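Local coordinates for protein uroporphyrinogen III cosynthase (HemD) (Helicobacter pylori, PDB 3P9Z) that probably catalyses the cyclisation of linear hydroxymethylbilane to the macrocycle uroporphyrinogen III, a step on the pathway to protoporphyrin IX and haem, at residues L41-S45 with K46-F50; L149-S152 with E153-A156; A188-G192 with N193-L197. All coordinates share one frame; numbering follows the deposited sequence.

Contact 1 (L41-S45 with K46-F50); sequences LIFTS and KNAVF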
loop_
_atom_site.group_PDB
_atom_site.type_symbol
_atom_site.label_atom_id
_atom_site.label_comp_id
_atom_site.label_asym_id
_atom_site.label_seq_id
_atom_site.Cartn_x
_atom_site.Cartn_y
_atom_site.Cartn_z
ATOM N N LEU A 41 -13.438 11.046 8.801
ATOM C CA LEU A 41 -13.003 9.892 8.036
ATOM C C LEU A 41 -11.540 9.629 8.365
ATOM O O LEU A 41 -10.783 10.558 8.676
ATOM C CB LEU A 41 -13.113 10.159 6.539
ATOM C CG LEU A 41 -14.411 10.697 5.914
ATOM C CD1 LEU A 41 -14.129 11.012 4.462
ATOM C CD2 LEU A 41 -15.603 9.727 6.051
ATOM N N ILE A 42 -11.135 8.373 8.275
ATOM C CA ILE A 42 -9.724 8.066 8.394
ATOM C C ILE A 42 -9.263 7.099 7.306
ATOM O O ILE A 42 -9.976 6.156 6.949
ATOM C CB ILE A 42 -9.338 7.641 9.843
ATOM C CG1 ILE A 42 -7.812 7.469 9.973
ATOM C CG2 ILE A 42 -10.114 6.392 10.313
ATOM C CD1 ILE A 42 -7.353 7.518 11.385
ATOM N N PHE A 43 -8.077 7.387 6.769
ATOM C CA PHE A 43 -7.442 6.622 5.714
ATOM C C PHE A 43 -6.026 6.258 6.154
ATOM O O PHE A 43 -5.360 7.055 6.828
ATOM C CB PHE A 43 -7.334 7.473 4.434
ATOM C CG PHE A 43 -8.663 7.911 3.869
ATOM C CD1 PHE A 43 -9.324 9.028 4.382
ATOM C CD2 PHE A 43 -9.241 7.216 2.810
ATOM C CE1 PHE A 43 -10.563 9.452 3.855
ATOM C CE2 PHE A 43 -10.474 7.630 2.259
ATOM C CZ PHE A 43 -11.133 8.743 2.781
ATOM N N THR A 44 -5.583 5.060 5.782
ATOM C CA THR A 44 -4.192 4.646 5.976
ATOM C C THR A 44 -3.480 4.506 4.629
ATOM O O THR A 44 -2.264 4.477 4.586
ATOM C CB THR A 44 -4.090 3.291 6.687
ATOM O OG1 THR A 44 -4.846 2.331 5.948
ATOM C CG2 THR A 44 -4.629 3.362 8.091
ATOM N N SER A 45 -4.234 4.412 3.536
ATOM C CA SER A 45 -3.637 4.249 2.196
ATOM C C SER A 45 -4.258 5.186 1.156
ATOM O O SER A 45 -5.460 5.457 1.190
ATOM C CB SER A 45 -3.795 2.800 1.726
ATOM O OG SER A 45 -3.495 2.680 0.342
ATOM N N LYS A 46 -3.450 5.648 0.210
ATOM C CA LYS A 46 -3.978 6.379 -0.938
ATOM C C LYS A 46 -4.945 5.528 -1.789
ATOM O O LYS A 46 -5.797 6.054 -2.519
ATOM C CB LYS A 46 -2.832 6.931 -1.787
ATOM C CG LYS A 46 -2.003 5.857 -2.522
ATOM C CD LYS A 46 -0.735 6.479 -3.133
ATOM C CE LYS A 46 0.149 5.422 -3.776
ATOM N NZ LYS A 46 1.343 6.073 -4.372
ATOM N N ASN A 47 -4.830 4.211 -1.685
ATOM C CA ASN A 47 -5.657 3.327 -2.503
ATOM C C ASN A 47 -7.134 3.353 -2.133
ATOM O O ASN A 47 -8.001 3.131 -2.988
ATOM C CB ASN A 47 -5.091 1.910 -2.488
ATOM C CG ASN A 47 -3.756 1.831 -3.216
ATOM O OD1 ASN A 47 -3.673 2.155 -4.399
ATOM N ND2 ASN A 47 -2.705 1.441 -2.504
ATOM N N ALA A 48 -7.407 3.638 -0.861
ATOM C CA ALA A 48 -8.776 3.857 -0.388
ATOM C C ALA A 48 -9.339 5.172 -0.937
ATOM O O ALA A 48 -10.520 5.246 -1.262
ATOM C CB ALA A 48 -8.842 3.823 1.142
ATOM N N VAL A 49 -8.490 6.195 -1.079
ATOM C CA VAL A 49 -8.923 7.438 -1.729
ATOM C C VAL A 49 -9.267 7.200 -3.212
ATOM O O VAL A 49 -10.346 7.598 -3.685
ATOM C CB VAL A 49 -7.878 8.586 -1.584
ATOM C CG1 VAL A 49 -8.419 9.897 -2.168
ATOM C CG2 VAL A 49 -7.472 8.777 -0.099
ATOM N N PHE A 50 -8.362 6.530 -3.934
ATOM C CA PHE A 50 -8.582 6.256 -5.363
ATOM C C PHE A 50 -9.816 5.402 -5.616
ATOM O O PHE A 50 -10.513 5.594 -6.601
ATOM C CB PHE A 50 -7.362 5.576 -5.982
ATOM C CG PHE A 50 -6.139 6.423 -5.979
ATOM C CD1 PHE A 50 -6.223 7.788 -6.242
ATOM C CD2 PHE A 50 -4.890 5.855 -5.724
ATOM C CE1 PHE A 50 -5.075 8.586 -6.246
ATOM C CE2 PHE A 50 -3.737 6.640 -5.719
ATOM C CZ PHE A 50 -3.820 8.005 -5.974
#
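From strand 40-43 the chain turns through Thr44 and Ser45 into helix 46-55, where the first-turn bond from Ala48 N to Ser45 O is long and weak, 3.4 Å. Ser45 is the N-cap. Its OG stands anti to its own backbone N (chi1 167°), which swings it over the start of the helix to accept from Asn47 N at 2.9 Å, with an N-H...O angle of 158°. The amide of Asn47 folds back over the same oxygen, and Asn47 ND2 adds a weak, bent bond to Ser45 OG of 3.2 Å.

Below this polar cap the turn is closed by apolar packing. Phe43 points toward the helix, and Ala48 CB meets the edge of its ring, close to the ring plane, 3.8 Å from Phe43 CD2. The Val49 and Phe43 side chains cross at about a right angle; Val49 CG2 lies 4.2 Å from the centroid of the Phe43 ring, off-centre, in a CH-pi contact. Leu81 of helix 75-83 touches both Phe43 and Val49, extending the cluster. Next to the cap, Thr44 OG1 bonds to Tyr115 OH and to a malonate ion, probably from crystallisation, which may mark a pocket. The chemistry implies a helix start held on two sides: Ser45 OG takes the backbone N-H of Asn47 firmly and its side-chain N-H weakly, while the Phe43 cluster closes the apolar side.

Contact 2 (L149-S152 with E153-A156); sequences LTLS and EQNA
The shortest sound polar bond here, from Gln154 NE2 to Leu149 O at 2.9 Å, ties a helix side chain back to the residue ahead of the N-cap. The acceptor lies in the plane of the Gln154 amide, whereas the amide nitrogen stands well above the carbonyl plane of Leu149, 51° out of it. Gln154 reaches this position with its chain extended beyond CG, and on the way its CG passes 4.0 Å from Leu149 CB.

Thr150 and Glu153 form a capping box, the reciprocal pairing that closes the N-terminus of many helices. In one direction, Glu153 N donates to Thr150 OG1 over 3.0 Å, nearly straight at 164°. The hydroxyl is brought over the helix start because OG1 sits between the backbone N and the carbonyl carbon of Thr150 (chi1 68°). In the other direction, Thr150 N donates to Glu153 OE1, again at 3.0 Å, approaching from above the carboxylate plane. The glutamate runs back past the threonine, its CG 3.2 Å from Thr150 OG1, and its OE1 also lies against Leu149, 3.7 Å from Leu149 CD2. Leu149 and Glu153 cross at about a right angle.

Behind the box the regular helical bonds begin: Gln154 N to Thr150 O, Asn155 N to Leu151 O and Ala156 N to Ser152 O. Leu149 N, just outside the cap, is taken by Tyr179 OH. Three side chains, Thr150, Glu153 and Gln154, therefore bond backbone groups at the opening of helix 151-157. A carboxylate at this end should be favoured by the helix dipole, so the chemistry implies a surface helix start secured locally by polar bonds.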
loop_
_atom_site.group_PDB
_atom_site.type_symbol
_atom_site.label_atom_id
_atom_site.label_comp_id
_atom_site.label_asym_id
_atom_site.label_seq_id
_atom_site.Cartn_x
_atom_site.Cartn_y
_atom_site.Cartn_z
ATOM N N LEU A 149 -1.737 -14.448 -14.010
ATOM C CA LEU A 149 -0.892 -14.303 -15.197
ATOM C C LEU A 149 -0.863 -15.555 -16.057
ATOM O O LEU A 149 -0.738 -16.679 -15.543
ATOM C CB LEU A 149 0.547 -13.920 -14.825
ATOM C CG LEU A 149 0.756 -12.703 -13.918
ATOM C CD1 LEU A 149 2.119 -12.790 -13.283
ATOM C CD2 LEU A 149 0.571 -11.397 -14.686
ATOM N N THR A 150 -0.958 -15.351 -17.369
ATOM C CA THR A 150 -0.859 -16.437 -18.331
ATOM C C THR A 150 0.583 -16.949 -18.370
ATOM O O THR A 150 1.502 -16.283 -17.874
ATOM C CB THR A 150 -1.214 -15.963 -19.745
ATOM O OG1 THR A 150 -0.196 -15.058 -20.185
ATOM C CG2 THR A 150 -2.607 -15.279 -19.785
ATOM N N LEU A 151 0.776 -18.130 -18.948
ATOM C CA LEU A 151 2.114 -18.695 -19.086
ATOM C C LEU A 151 3.039 -17.733 -19.800
ATOM O O LEU A 151 4.173 -17.501 -19.367
ATOM C CB LEU A 151 2.082 -20.000 -19.868
ATOM C CG LEU A 151 2.466 -21.284 -19.148
ATOM C CD1 LEU A 151 2.936 -22.284 -20.197
ATOM C CD2 LEU A 151 3.565 -21.053 -18.083
ATOM N N SER A 152 2.539 -17.195 -20.907
ATOM C CA SER A 152 3.279 -16.260 -21.727
ATOM C C SER A 152 3.694 -15.016 -20.942
ATOM O O SER A 152 4.839 -14.584 -21.039
ATOM C CB SER A 152 2.469 -15.882 -22.974
ATOM O OG SER A 152 3.120 -14.837 -23.661
ATOM N N GLU A 153 2.765 -14.456 -20.166
ATOM C CA GLU A 153 3.048 -13.311 -19.290
ATOM C C GLU A 153 4.150 -13.647 -18.270
ATOM O O GLU A 153 5.056 -12.843 -18.050
ATOM C CB GLU A 153 1.769 -12.807 -18.606
ATOM C CG GLU A 153 0.809 -12.061 -19.551
ATOM C CD GLU A 153 -0.576 -11.759 -18.936
ATOM O OE1 GLU A 153 -0.947 -12.353 -17.895
ATOM O OE2 GLU A 153 -1.304 -10.915 -19.510
ATOM N N GLN A 154 4.096 -14.854 -17.703
ATOM C CA GLN A 154 5.097 -15.297 -16.731
ATOM C C GLN A 154 6.507 -15.367 -17.307
ATOM O O GLN A 154 7.458 -14.883 -16.683
ATOM C CB GLN A 154 4.711 -16.643 -16.116
ATOM C CG GLN A 154 3.528 -16.559 -15.167
ATOM C CD GLN A 154 2.996 -17.919 -14.779
ATOM O OE1 GLN A 154 3.759 -18.810 -14.404
ATOM N NE2 GLN A 154 1.673 -18.084 -14.849
ATOM N N ASN A 155 6.638 -15.967 -18.490
ATOM C CA ASN A 155 7.941 -16.107 -19.152
ATOM C C ASN A 155 8.579 -14.760 -19.470
ATOM O O ASN A 155 9.785 -14.596 -19.322
ATOM C CB ASN A 155 7.831 -16.980 -20.409
ATOM C CG ASN A 155 7.282 -18.367 -20.104
ATOM O OD1 ASN A 155 7.548 -18.932 -19.038
ATOM N ND2 ASN A 155 6.500 -18.919 -21.031
ATOM N N ALA A 156 7.758 -13.801 -19.885
ATOM C CA ALA A 156 8.220 -12.428 -20.139
ATOM C C ALA A 156 8.685 -11.698 -18.864
ATOM O O ALA A 156 9.552 -10.818 -18.906
ATOM C CB ALA A 156 7.124 -11.632 -20.824
#

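Contact 3 (A188-G192 with N193-L197); sequences AISIG and NTTAL
Gly192, Thr195 and Ser190 carry most of this contact, which lies where strand 187-190 turns into helix 193-201 in a beta-alpha-beta unit completed by strand 206-208. Gly192 occupies the N-cap position. It has no side chain to cap with, and across this junction it engages the first turn through its carbonyl: Ala196 N donates to Gly192 O over 3.1 Å, with an N-H...O angle of 166° and the donor in the carbonyl plane. With its backbone fully extended, Gly192 carries the chain into the helix.

Thr195 faces back toward the strand, and its two branches divide the work. CG2, anti to the backbone N, reaches the last strand residue and lies 3.5 Å from Ser190 OG. OG1, on the other branch (chi1 -68°), turns to Ile191 and stands 3.9 Å from Ile191 CG2, the two side chains passing obliquely. The threonine thereby spans the bend, while Phe167 of the neighbouring strand 164-167 also touches it.

Ser190 points toward the helix from the strand end and nestles between Thr195 and Ala196. Its CB packs 3.6 Å from Ala196 CB, so a small residue faces a small residue where strand and helix come close; Ser190 CA and Ala196 CA are 5.2 Å apart. The hydroxyl finds its polar partner on the adjacent strand, in a hydrogen bond with Ser206 OG, and Ala196 rests on Ser206 and Ile208 of that strand. The helix thus packs against both of the parallel strands that it connects, as in a beta-alpha-beta crossover. The hydroxyl oxygen comes closest to the helix backbone, Ser190 OG lying 3.2 Å from Ala196 CA.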
loop_
_atom_site.group_PDB
_atom_site.type_symbol
_atom_site.label_atom_id
_atom_site.label_comp_id
_atom_site.label_asym_id
_atom_site.label_seq_id
_atom_site.Cartn_x
_atom_site.Cartn_y
_atom_site.Cartn_z
ATOM N N ALA A 188 18.111 -10.399 -3.138
ATOM C CA ALA A 188 16.920 -9.672 -2.698
ATOM C C ALA A 188 17.299 -8.406 -1.927
ATOM O O ALA A 188 18.235 -8.400 -1.106
ATOM C CB ALA A 188 16.019 -10.558 -1.823
ATOM N N ILE A 189 16.547 -7.348 -2.202
ATOM C CA ILE A 189 16.598 -6.137 -1.431
ATOM C C ILE A 189 15.217 -5.877 -0.836
ATOM O O ILE A 189 14.203 -6.010 -1.523
ATOM C CB ILE A 189 17.061 -4.946 -2.317
ATOM C CG1 ILE A 189 18.530 -5.174 -2.727
ATOM C CG2 ILE A 189 16.823 -3.605 -1.599
ATOM C CD1 ILE A 189 19.186 -4.017 -3.450
ATOM N N SER A 190 15.190 -5.510 0.444
ATOM C CA SER A 190 13.947 -5.197 1.121
ATOM C C SER A 190 13.905 -3.734 1.461
ATOM O O SER A 190 14.908 -3.172 1.927
ATOM C CB SER A 190 13.849 -6.008 2.414
ATOM O OG SER A 190 13.702 -7.381 2.114
ATOM N N ILE A 191 12.741 -3.119 1.258
ATOM C CA ILE A 191 12.561 -1.704 1.621
ATOM C C ILE A 191 12.720 -1.455 3.135
ATOM O O ILE A 191 13.233 -0.409 3.560
ATOM C CB ILE A 191 11.184 -1.156 1.113
ATOM C CG1 ILE A 191 11.164 0.390 1.149
ATOM C CG2 ILE A 191 10.027 -1.795 1.898
ATOM C CD1 ILE A 191 10.179 1.053 0.126
ATOM N N GLY A 192 12.286 -2.417 3.947
ATOM C CA GLY A 192 12.368 -2.300 5.413
ATOM C C GLY A 192 12.258 -3.692 6.015
ATOM O O GLY A 192 12.082 -4.669 5.270
ATOM N N ASN A 193 12.343 -3.786 7.348
ATOM C CA ASN A 193 12.452 -5.103 7.997
ATOM C C ASN A 193 11.187 -5.948 7.951
ATOM O O ASN A 193 11.265 -7.164 7.997
ATOM C CB ASN A 193 13.074 -5.036 9.416
ATOM C CG ASN A 193 12.282 -4.152 10.411
ATOM O OD1 ASN A 193 11.101 -3.804 10.216
ATOM N ND2 ASN A 193 12.954 -3.795 11.496
ATOM N N THR A 194 10.016 -5.331 7.845
ATOM C CA THR A 194 8.810 -6.144 7.763
ATOM C C THR A 194 8.852 -7.000 6.498
ATOM O O THR A 194 8.539 -8.191 6.533
ATOM C CB THR A 194 7.505 -5.321 7.837
ATOM O OG1 THR A 194 7.443 -4.443 6.722
ATOM C CG2 THR A 194 7.448 -4.503 9.113
ATOM N N THR A 195 9.281 -6.402 5.393
ATOM C CA THR A 195 9.477 -7.143 4.131
ATOM C C THR A 195 10.600 -8.176 4.283
ATOM O O THR A 195 10.427 -9.355 3.953
ATOM C CB THR A 195 9.819 -6.189 2.988
ATOM O OG1 THR A 195 8.663 -5.388 2.696
ATOM C CG2 THR A 195 10.263 -6.976 1.714
ATOM N N ALA A 196 11.729 -7.724 4.817
ATOM C CA ALA A 196 12.898 -8.577 4.980
ATOM C C ALA A 196 12.625 -9.778 5.881
ATOM O O ALA A 196 13.070 -10.881 5.585
ATOM C CB ALA A 196 14.072 -7.763 5.498
ATOM N N LEU A 197 11.887 -9.561 6.969
ATOM C CA LEU A 197 11.624 -10.636 7.925
ATOM C C LEU A 197 10.591 -11.632 7.395
ATOM O O LEU A 197 10.618 -12.825 7.735
ATOM C CB LEU A 197 11.237 -10.070 9.305
ATOM C CG LEU A 197 12.381 -9.317 10.013
ATOM C CD1 LEU A 197 11.916 -8.605 11.288
ATOM C CD2 LEU A 197 13.521 -10.267 10.338
#

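How the contacts relate
All three contacts illustrate the start of a helix, met in different settings. Contacts 1 and 3 are partly buried strand-to-helix turns on one mixed sheet, on opposite sides of the chain's centre, their centres about 24 Å apart. Contact 2 lies at the surface, its centre about 24 Å from the centre of the chain, and begins a helix reached through a loop. Place and chemistry go together. Exposed 149-156 relies on side-chain hydrogen bonds, including a charged group; 41-50 combines a serine cap with an aromatic and aliphatic cluster; 188-197, with glycine at the N-cap, combines a backbone bond with close packing of small residues. None of the three touches another.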